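Local structure of putative uncharacterized protein (Pseudomonas phage 201phi2-1, 3R4V) at residues L98-T103 / K135-I140; A169-K174 / L211-T216; L177-N182 / H189-W194; V195-T198 / Y203-P206. The protein is an uncharacterised phage protein of the tubulin-like family that holds guanosine-5'-diphosphate in a nucleotide pocket. One frame throughout, in Å; residues are numbered along the deposited sequence.

Interaction 1: L98-T103 / K135-I140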
# COMPACT_ATOMS: atom_id res chain seq x y z
N LEU A 98 10.31 -2.62 4.27
CA LEU A 98 9.83 -2.04 5.52
C LEU A 98 8.31 -2.13 5.65
O LEU A 98 7.79 -2.47 6.73
CB LEU A 98 10.26 -0.58 5.64
CG LEU A 98 11.77 -0.38 5.80
CD1 LEU A 98 12.12 1.10 5.70
CD2 LEU A 98 12.24 -1.00 7.10
N GLY A 99 7.59 -1.79 4.58
CA GLY A 99 6.13 -1.77 4.59
C GLY A 99 5.55 -3.11 5.03
O GLY A 99 4.82 -3.20 6.02
N PRO A 100 5.88 -4.18 4.29
CA PRO A 100 5.36 -5.49 4.69
C PRO A 100 5.87 -6.02 6.04
O PRO A 100 5.12 -6.72 6.73
CB PRO A 100 5.78 -6.40 3.54
CG PRO A 100 5.83 -5.45 2.34
CD PRO A 100 6.44 -4.19 2.92
N LEU A 101 7.11 -5.73 6.43
CA LEU A 101 7.56 -6.15 7.75
C LEU A 101 6.72 -5.49 8.84
O LEU A 101 6.27 -6.15 9.78
CB LEU A 101 9.05 -5.85 7.98
CG LEU A 101 9.98 -6.75 7.17
CD1 LEU A 101 11.40 -6.24 7.30
CD2 LEU A 101 9.88 -8.22 7.62
N ILE A 102 6.49 -4.19 8.71
CA ILE A 102 5.68 -3.47 9.70
C ILE A 102 4.25 -4.02 9.69
O ILE A 102 3.62 -4.17 10.74
CB ILE A 102 5.72 -1.96 9.46
CG1 ILE A 102 7.10 -1.41 9.83
CG2 ILE A 102 4.64 -1.24 10.30
CD1 ILE A 102 7.35 -0.02 9.30
N THR A 103 3.78 -4.35 8.49
CA THR A 103 2.43 -4.90 8.30
C THR A 103 2.30 -6.21 9.06
O THR A 103 1.31 -6.45 9.75
CB THR A 103 2.14 -5.11 6.81
OG1 THR A 103 2.15 -3.84 6.15
CG2 THR A 103 0.77 -5.75 6.61
N LYS A 135 3.21 -11.05 -3.59
CA LYS A 135 3.34 -12.41 -3.04
C LYS A 135 3.66 -12.38 -1.55
O LYS A 135 3.10 -13.17 -0.78
CB LYS A 135 4.43 -13.19 -3.79
CG LYS A 135 4.00 -13.70 -5.15
CD LYS A 135 5.16 -14.41 -5.86
CE LYS A 135 4.73 -14.96 -7.21
NZ LYS A 135 3.87 -16.19 -7.06
N THR A 136 4.55 -11.47 -1.15
CA THR A 136 4.82 -11.24 0.27
C THR A 136 3.54 -10.96 1.06
O THR A 136 3.31 -11.55 2.12
CB THR A 136 5.80 -10.04 0.46
OG1 THR A 136 7.09 -10.39 -0.07
CG2 THR A 136 5.97 -9.70 1.92
N LEU A 137 2.71 -10.06 0.55
CA LEU A 137 1.48 -9.73 1.27
C LEU A 137 0.55 -10.95 1.33
O LEU A 137 -0.12 -11.19 2.35
CB LEU A 137 0.78 -8.53 0.64
CG LEU A 137 1.64 -7.26 0.75
CD1 LEU A 137 0.95 -6.11 0.01
CD2 LEU A 137 1.94 -6.85 2.21
N GLU A 138 0.54 -11.74 0.27
CA GLU A 138 -0.28 -12.95 0.26
C GLU A 138 0.24 -13.92 1.33
O GLU A 138 -0.55 -14.52 2.07
CB GLU A 138 -0.31 -13.61 -1.14
CG GLU A 138 -1.19 -14.88 -1.26
CD GLU A 138 -2.61 -14.57 -1.70
OE1 GLU A 138 -3.14 -13.50 -1.33
OE2 GLU A 138 -3.20 -15.39 -2.44
N ALA A 139 1.57 -14.08 1.40
CA ALA A 139 2.15 -15.01 2.37
C ALA A 139 1.81 -14.55 3.78
O ALA A 139 1.46 -15.35 4.64
CB ALA A 139 3.67 -15.12 2.19
N ILE A 140 1.89 -13.24 4.01
CA ILE A 140 1.53 -12.69 5.32
C ILE A 140 0.06 -12.94 5.64
O ILE A 140 -0.27 -13.35 6.76
CB ILE A 140 1.91 -11.19 5.42
CG1 ILE A 140 3.44 -11.06 5.38
CG2 ILE A 140 1.32 -10.58 6.69
CD1 ILE A 140 3.97 -9.62 5.28

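Interaction 2: A169-K174 / L211-T216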
# COMPACT_ATOMS: atom_id res chain seq x y z
N ALA A 169 -3.21 10.48 -1.55
CA ALA A 169 -3.44 11.27 -0.35
C ALA A 169 -4.94 11.55 -0.15
O ALA A 169 -5.43 11.54 0.98
CB ALA A 169 -2.66 12.58 -0.40
N GLU A 170 -5.66 11.80 -1.24
CA GLU A 170 -7.09 12.10 -1.12
C GLU A 170 -7.88 10.87 -0.67
O GLU A 170 -8.87 10.98 0.05
CB GLU A 170 -7.66 12.68 -2.41
CG GLU A 170 -7.29 14.14 -2.64
CD GLU A 170 -7.90 15.07 -1.60
OE1 GLU A 170 -9.03 14.80 -1.14
OE2 GLU A 170 -7.25 16.07 -1.24
N LYS A 171 -7.44 9.68 -1.10
CA LYS A 171 -8.06 8.45 -0.64
C LYS A 171 -7.74 8.18 0.83
O LYS A 171 -8.61 7.74 1.58
CB LYS A 171 -7.61 7.25 -1.48
CG LYS A 171 -8.15 7.23 -2.90
CD LYS A 171 -7.42 6.14 -3.67
CE LYS A 171 -8.01 5.87 -5.04
NZ LYS A 171 -7.24 4.76 -5.69
N ILE A 172 -6.50 8.45 1.23
CA ILE A 172 -6.11 8.27 2.62
C ILE A 172 -6.97 9.14 3.53
O ILE A 172 -7.41 8.70 4.59
CB ILE A 172 -4.62 8.57 2.83
CG1 ILE A 172 -3.80 7.47 2.15
CG2 ILE A 172 -4.30 8.61 4.32
CD1 ILE A 172 -2.30 7.65 2.27
N ARG A 173 -7.20 10.39 3.13
CA ARG A 173 -8.08 11.27 3.87
C ARG A 173 -9.50 10.71 4.04
O ARG A 173 -10.14 10.93 5.07
CB ARG A 173 -8.15 12.64 3.21
CG ARG A 173 -6.81 13.35 3.19
CD ARG A 173 -6.99 14.82 2.91
NE ARG A 173 -5.70 15.51 2.87
CZ ARG A 173 -5.07 15.99 3.94
NH1 ARG A 173 -5.57 15.85 5.16
NH2 ARG A 173 -3.90 16.61 3.78
N LYS A 174 -10.01 10.03 3.02
CA LYS A 174 -11.34 9.43 3.14
C LYS A 174 -11.30 8.32 4.19
O LYS A 174 -12.25 8.15 4.95
CB LYS A 174 -11.87 8.91 1.80
CG LYS A 174 -12.23 10.00 0.78
CD LYS A 174 -12.70 9.38 -0.52
CE LYS A 174 -13.37 10.40 -1.44
NZ LYS A 174 -12.51 11.56 -1.78
N LEU A 211 -9.14 -2.83 -1.63
CA LEU A 211 -10.06 -1.84 -1.09
C LEU A 211 -10.44 -0.92 -2.24
O LEU A 211 -9.57 -0.38 -2.92
CB LEU A 211 -9.34 -1.02 -0.02
CG LEU A 211 -10.07 0.21 0.51
CD1 LEU A 211 -11.45 -0.16 1.07
CD2 LEU A 211 -9.26 0.95 1.54
N HIS A 212 -11.74 -0.73 -2.42
CA HIS A 212 -12.24 0.18 -3.45
C HIS A 212 -12.96 1.29 -2.73
O HIS A 212 -13.80 1.02 -1.88
CB HIS A 212 -13.21 -0.53 -4.39
CG HIS A 212 -12.62 -1.73 -5.07
ND1 HIS A 212 -12.08 -1.67 -6.33
CD2 HIS A 212 -12.48 -3.01 -4.66
CE1 HIS A 212 -11.65 -2.87 -6.68
NE2 HIS A 212 -11.87 -3.70 -5.67
N ILE A 213 -12.64 2.53 -3.08
CA ILE A 213 -13.23 3.67 -2.38
C ILE A 213 -14.03 4.49 -3.39
O ILE A 213 -13.45 5.14 -4.26
CB ILE A 213 -12.14 4.56 -1.71
CG1 ILE A 213 -11.31 3.73 -0.70
CG2 ILE A 213 -12.79 5.76 -1.02
CD1 ILE A 213 -10.04 4.43 -0.24
N GLU A 214 -15.35 4.43 -3.29
CA GLU A 214 -16.20 4.98 -4.33
C GLU A 214 -17.13 6.01 -3.73
O GLU A 214 -17.48 5.93 -2.56
CB GLU A 214 -17.04 3.87 -4.97
CG GLU A 214 -16.23 2.67 -5.42
CD GLU A 214 -15.25 3.00 -6.50
OE1 GLU A 214 -15.43 4.03 -7.19
OE2 GLU A 214 -14.27 2.24 -6.66
N THR A 215 -17.54 6.98 -4.55
CA THR A 215 -18.42 8.03 -4.06
C THR A 215 -19.82 8.00 -4.66
O THR A 215 -20.58 8.95 -4.50
CB THR A 215 -17.81 9.41 -4.30
OG1 THR A 215 -17.51 9.55 -5.69
CG2 THR A 215 -16.55 9.58 -3.49
N THR A 216 -20.16 6.90 -5.34
CA THR A 216 -21.53 6.69 -5.82
C THR A 216 -21.99 5.27 -5.54
O THR A 216 -21.17 4.36 -5.37
CB THR A 216 -21.68 6.89 -7.34
OG1 THR A 216 -20.84 5.94 -8.02
CG2 THR A 216 -21.31 8.31 -7.76

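Interaction 3: L177-N182 / H189-W194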
# COMPACT_ATOMS: atom_id res chain seq x y z
N LEU A 177 -11.16 9.89 7.55
CA LEU A 177 -12.53 10.33 7.85
C LEU A 177 -13.37 9.15 8.33
O LEU A 177 -14.04 9.22 9.37
CB LEU A 177 -13.16 10.96 6.61
CG LEU A 177 -14.66 11.19 6.66
CD1 LEU A 177 -14.97 12.27 7.67
CD2 LEU A 177 -15.18 11.55 5.27
N LEU A 178 -13.34 8.06 7.56
CA LEU A 178 -14.06 6.85 7.91
C LEU A 178 -13.85 6.44 9.36
O LEU A 178 -14.82 6.11 10.06
CB LEU A 178 -13.65 5.69 6.98
CG LEU A 178 -14.19 4.30 7.33
CD1 LEU A 178 -15.72 4.29 7.23
CD2 LEU A 178 -13.58 3.20 6.44
N VAL A 179 -12.59 6.44 9.80
CA VAL A 179 -12.24 5.91 11.13
C VAL A 179 -12.14 7.00 12.21
O VAL A 179 -11.56 6.77 13.27
CB VAL A 179 -10.96 5.02 11.05
CG1 VAL A 179 -11.14 3.96 9.97
CG2 VAL A 179 -9.74 5.87 10.72
N ASN A 180 -12.73 8.16 11.96
CA ASN A 180 -12.68 9.26 12.93
C ASN A 180 -13.65 9.14 14.13
O ASN A 180 -13.66 9.99 15.02
CB ASN A 180 -12.82 10.63 12.24
CG ASN A 180 -14.29 11.04 12.00
OD1 ASN A 180 -15.23 10.31 12.32
ND2 ASN A 180 -14.47 12.23 11.43
N GLN A 181 -14.44 8.07 14.15
CA GLN A 181 -15.25 7.67 15.30
C GLN A 181 -16.37 8.67 15.63
O GLN A 181 -16.93 8.65 16.73
CB GLN A 181 -14.37 7.41 16.53
CG GLN A 181 -13.33 6.31 16.31
CD GLN A 181 -12.51 5.97 17.55
OE1 GLN A 181 -12.91 6.27 18.67
NE2 GLN A 181 -11.36 5.34 17.35
N ASN A 182 -16.69 9.51 14.66
CA ASN A 182 -17.67 10.57 14.86
C ASN A 182 -18.97 10.36 14.08
O ASN A 182 -19.82 11.26 14.00
CB ASN A 182 -17.04 11.93 14.51
CG ASN A 182 -17.96 13.10 14.78
OD1 ASN A 182 -18.40 13.32 15.92
ND2 ASN A 182 -18.26 13.88 13.75
N HIS A 189 -15.66 -1.32 16.63
CA HIS A 189 -15.82 -2.74 16.38
C HIS A 189 -16.41 -3.01 15.00
O HIS A 189 -16.09 -4.02 14.37
CB HIS A 189 -16.66 -3.38 17.47
CG HIS A 189 -16.07 -3.23 18.84
ND1 HIS A 189 -16.61 -2.39 19.79
CD2 HIS A 189 -14.98 -3.79 19.41
CE1 HIS A 189 -15.88 -2.45 20.89
NE2 HIS A 189 -14.88 -3.29 20.68
N ASP A 190 -17.25 -2.10 14.52
CA ASP A 190 -17.81 -2.21 13.18
C ASP A 190 -16.69 -2.12 12.14
O ASP A 190 -16.63 -2.93 11.22
CB ASP A 190 -18.84 -1.11 12.92
CG ASP A 190 -20.08 -1.27 13.78
OD1 ASP A 190 -20.44 -2.42 14.12
OD2 ASP A 190 -20.71 -0.24 14.11
N VAL A 191 -15.80 -1.15 12.31
CA VAL A 191 -14.66 -1.00 11.41
C VAL A 191 -13.75 -2.23 11.47
O VAL A 191 -13.35 -2.76 10.43
CB VAL A 191 -13.85 0.28 11.71
CG1 VAL A 191 -12.55 0.30 10.91
CG2 VAL A 191 -14.70 1.51 11.41
N ALA A 192 -13.45 -2.70 12.68
CA ALA A 192 -12.59 -3.87 12.85
C ALA A 192 -13.16 -5.07 12.12
O ALA A 192 -12.45 -5.76 11.39
CB ALA A 192 -12.37 -4.19 14.34
N ASN A 193 -14.46 -5.31 12.29
CA ASN A 193 -15.07 -6.48 11.66
C ASN A 193 -15.31 -6.34 10.16
O ASN A 193 -15.56 -7.34 9.48
CB ASN A 193 -16.35 -6.88 12.39
CG ASN A 193 -16.06 -7.51 13.74
OD1 ASN A 193 -15.27 -8.45 13.83
ND2 ASN A 193 -16.65 -6.96 14.78
N TRP A 194 -15.23 -5.11 9.66
CA TRP A 194 -15.26 -4.88 8.23
C TRP A 194 -13.96 -5.34 7.59
O TRP A 194 -13.97 -6.07 6.61
CB TRP A 194 -15.48 -3.38 7.93
CG TRP A 194 -15.11 -2.92 6.55
CD1 TRP A 194 -15.72 -3.27 5.38
CD2 TRP A 194 -14.07 -2.00 6.21
NE1 TRP A 194 -15.11 -2.63 4.32
CE2 TRP A 194 -14.09 -1.84 4.80
CE3 TRP A 194 -13.11 -1.31 6.95
CZ2 TRP A 194 -13.19 -1.01 4.13
CZ3 TRP A 194 -12.22 -0.48 6.28
CH2 TRP A 194 -12.27 -0.34 4.89

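Interaction 4: V195-T198 / Y203-P206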
# COMPACT_ATOMS: atom_id res chain seq x y z
N VAL A 195 -12.84 -4.91 8.15
CA VAL A 195 -11.55 -5.16 7.51
C VAL A 195 -10.92 -6.50 7.93
O VAL A 195 -10.20 -7.13 7.14
CB VAL A 195 -10.57 -3.97 7.71
CG1 VAL A 195 -10.08 -3.89 9.16
CG2 VAL A 195 -9.41 -4.10 6.75
N ARG A 196 -11.20 -6.93 9.16
CA ARG A 196 -10.78 -8.25 9.65
C ARG A 196 -11.94 -9.24 9.51
O ARG A 196 -12.33 -9.90 10.48
CB ARG A 196 -10.36 -8.16 11.12
CG ARG A 196 -9.18 -7.22 11.42
CD ARG A 196 -8.87 -7.22 12.93
NE ARG A 196 -8.58 -8.58 13.39
CZ ARG A 196 -7.37 -9.13 13.32
NH1 ARG A 196 -6.35 -8.41 12.87
NH2 ARG A 196 -7.18 -10.38 13.72
N PHE A 197 -12.50 -9.33 8.31
CA PHE A 197 -13.75 -10.06 8.12
C PHE A 197 -13.65 -11.56 8.40
O PHE A 197 -14.65 -12.19 8.70
CB PHE A 197 -14.38 -9.79 6.75
CG PHE A 197 -13.48 -10.12 5.58
CD1 PHE A 197 -13.40 -11.43 5.11
CD2 PHE A 197 -12.72 -9.13 4.96
CE1 PHE A 197 -12.57 -11.75 4.04
CE2 PHE A 197 -11.90 -9.44 3.88
CZ PHE A 197 -11.82 -10.75 3.42
N THR A 198 -12.46 -12.14 8.29
CA THR A 198 -12.28 -13.57 8.60
C THR A 198 -12.39 -13.89 10.09
O THR A 198 -12.50 -15.06 10.46
CB THR A 198 -10.92 -14.09 8.11
OG1 THR A 198 -9.91 -13.18 8.54
CG2 THR A 198 -10.88 -14.20 6.59
N TYR A 203 -15.28 -19.25 7.51
CA TYR A 203 -15.33 -20.07 6.30
C TYR A 203 -14.66 -19.35 5.12
O TYR A 203 -14.45 -19.95 4.05
CB TYR A 203 -16.77 -20.43 5.96
CG TYR A 203 -17.60 -19.19 5.80
CD1 TYR A 203 -17.77 -18.60 4.55
CD2 TYR A 203 -18.17 -18.58 6.91
CE1 TYR A 203 -18.50 -17.44 4.41
CE2 TYR A 203 -18.91 -17.42 6.77
CZ TYR A 203 -19.06 -16.85 5.52
OH TYR A 203 -19.79 -15.71 5.37
N LEU A 204 -14.32 -18.07 5.30
CA LEU A 204 -13.62 -17.31 4.27
C LEU A 204 -12.10 -17.46 4.38
O LEU A 204 -11.57 -17.76 5.44
CB LEU A 204 -14.01 -15.83 4.33
CG LEU A 204 -15.48 -15.53 3.98
CD1 LEU A 204 -15.81 -14.06 4.18
CD2 LEU A 204 -15.80 -15.97 2.55
N ILE A 205 -11.42 -17.26 3.26
CA ILE A 205 -9.98 -17.48 3.16
C ILE A 205 -9.27 -16.14 3.29
O ILE A 205 -9.55 -15.24 2.52
CB ILE A 205 -9.65 -18.04 1.77
CG1 ILE A 205 -10.40 -19.36 1.53
CG2 ILE A 205 -8.13 -18.20 1.60
CD1 ILE A 205 -10.30 -19.87 0.10
N PRO A 206 -8.33 -16.02 4.24
CA PRO A 206 -7.55 -14.78 4.32
C PRO A 206 -6.54 -14.72 3.18
O PRO A 206 -5.83 -15.70 2.93
CB PRO A 206 -6.83 -14.91 5.66
CG PRO A 206 -6.68 -16.38 5.87
CD PRO A 206 -7.90 -17.01 5.25

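Interaction 1: L98-T103 / K135-I140
Pro100 is the residue of 98-103 that meets Thr136, Leu137 and Ile140, three residues on one face of 135-140. Its ring nitrogen has no hydrogen to give to the preceding turn, and the helix kinks there; in exchange the ring offers a compact hydrocarbon surface to its neighbour. CB lies 3.7 Å from Thr136 CG2, the methyl that chi1 of -67° places anti to the backbone N. The hydroxyl of Thr136 is engaged with Asp132 O of its own helix. Leu137 slants across the proline ring, its CD2 4.1 Å from both CB and CG of Pro100. The two helices run nearly parallel, their segment axes 10.4 Å apart at an angle of 7°, as expected of successive helices in the parallel alpha/beta sheet of a tubulin-like nucleotide-binding fold; Pro100 and Leu137 both also rest on Tyr88 of strand 84-89. Beyond the ring, the carbonyl Pro100 O is met by Ile140 CD1 at 3.4 Å. One turn on, Thr103 suits a buried place because OG1 turns back to its own helix, donating to Gly99 O at 2.7 Å from 46° above the carbonyl plane, while Thr103 N donates to that same oxygen.

Interaction 2: A169-K174 / L211-T216
Ile213 reaches Lys171 and Lys174 with separate branches because its chi1 of -59° sets CG1 anti to the carbonyl carbon and CG2 anti to the backbone N. The longer branch ends in CD1, 3.9 Å from Lys171 CB; the shorter one, CG2, comes within 3.7 Å of Lys174 CD. A beta-branched residue suits this position on the strand, since one side chain can serve two lysines that stand three residues, nearly one helical turn, apart. Lys174 slants over the isoleucine and then bends at its last torsion, chi4 58°. At that bend, CE passes 3.9 Å from Thr215 CG2, with the lysine chain and the threonine side chain at about a right angle.

The contact is thus made by the aliphatic parts of lysines, whose long methylene chains cover an apolar neighbour while carrying the charge to the surface. No hydrogen bond joins the two segments. Lys171, extended beyond CG, takes its ammonium group to a salt bridge with Glu167 and a hydrogen bond with Asn151 OD1, and Lys174 NZ makes a long, weak ion pair with Asp262 OD1.

Helix 161-178 here packs on strand 208-214, which runs between strands 148-154 and 264-270 in the mixed sheet of the tubulin-like fold. Ile213 also touches Phe116 of strand 113-119 and Ile265 and Phe267 of strand 264-270, while Ile172, turned from the contact, packs on Leu7 and Phe9 of strand 6-10. Past the strand, Thr216 is the N-cap of helix 217-221.

Interaction 3: L177-N182 / H189-W194
Leu178 and Trp194 meet obliquely, the leucine methyl CD2 coming to 3.9 Å from CZ3 and 4.1 Å from CH2, at the six-membered end of the indole. Both side chains leave with CG anti to the backbone N, chi1 172° for Leu178 and 162° for Trp194, which stretches each out from its helix toward the other. A long branched residue and a broad ring suit this buried place, since each has enough carbon to bridge between separate backbones.

The second pair is shorter in reach and turned differently. Val179 and Val191 lie at about a right angle, touching through one methyl apiece, CG1 to CG1 at 4.0 Å. Val191 and Trp194 stand three residues apart and so present neighbouring points on one side of helix 188-195; the carbonyl Val191 O also lies at the tryptophan ring edge, in its plane.

Val179 is the first residue to depart from helical geometry after helix 161-178, and the chain turns away beyond it. Asn180 OD1 accepts a hydrogen bond from Asn182 N at 2.9 Å, an Asx turn, a task for which a short amide side chain is well matched. The ND2 groups of Asn180 and Asn182 both bond to Asp257 OD2.

This packing joins the end of helix 161-178 to helix 188-195 of the tubulin-like C-terminal region, and Phe83 covers the two valines. Leu178 extends onto Phe267 of strand 264-270 and Leu230 and Leu232 of strand 228-233, and Trp194 onto Ile269, Leu230 and Tyr247, so both residues join their helices to the sheet.

Interaction 4: V195-T198 / Y203-P206
No polar bond crosses between 195-198 and 203-206; the nearest polar approach is a van der Waals contact, the methyl CG2 of Thr198 lying 3.8 Å from Leu204 O. Among the polar bonds nearby are those of Arg196, whose NE forms a salt bridge with Asp199 and whose NH1 donates to Ala111 O. The same threonine methyl approaches Pro206 N at 3.9 Å and Leu204 CB at 4.2 Å. It gets there because chi1 of 48° leaves CG2 anti to the carbonyl carbon and puts OG1 between the backbone N and the carbonyl carbon. Threonine thus gives the contact its apolar arm, set against the backbone of the returning chain.

Leu204 provides the other half. Its CD1 lies 3.7 Å from Phe197 CD1 and 4.0 Å from Phe197 CE1, the two side chains crossing at about a right angle. The phenylalanine takes the less common rotamer, chi1 57°, with its ring between the backbone N and the carbonyl carbon, and the methyl comes obliquely to the CD1-CE1 side of the ring. A branched aliphatic and an aromatic ring suit each other here, for both are apolar and neither demands a polar partner.

Both segments belong to the irregular connection that leads from helix 188-195 to strand 208-214 in the tubulin-like C-terminal region, where the chain doubles back on itself. Pro147 backs Phe197 and Thr198. Ile205, by contrast, points away from the contact.

Methyl, ring and aliphatic branch meet without directional bonds, so between these two segments the contact depends on shape and apolar packing, with polar bonds left to other residues of the loop.

How the interactions relate
Interactions 2 and 3 are bound most directly: both use helix 161-178, their centres lie about 14 Å apart, and Leu211 CD1 packs 3.6 Å from Trp194 CZ2. Along the chain, interactions 3 and 4 follow one another inside the loop that interaction 2 closes, and their segments adjoin in sequence at Trp194 and Val195. Interaction 1 closes before any of these opens; it comes nearest to interaction 4, with closest atoms about 5 Å apart and centres about 17 Å apart. As for the nucleotide, the side chains of Pro100 in interaction 1 and Lys171 in interaction 2 are about 9 Å and about 11 Å from the bound guanosine-5'-diphosphate.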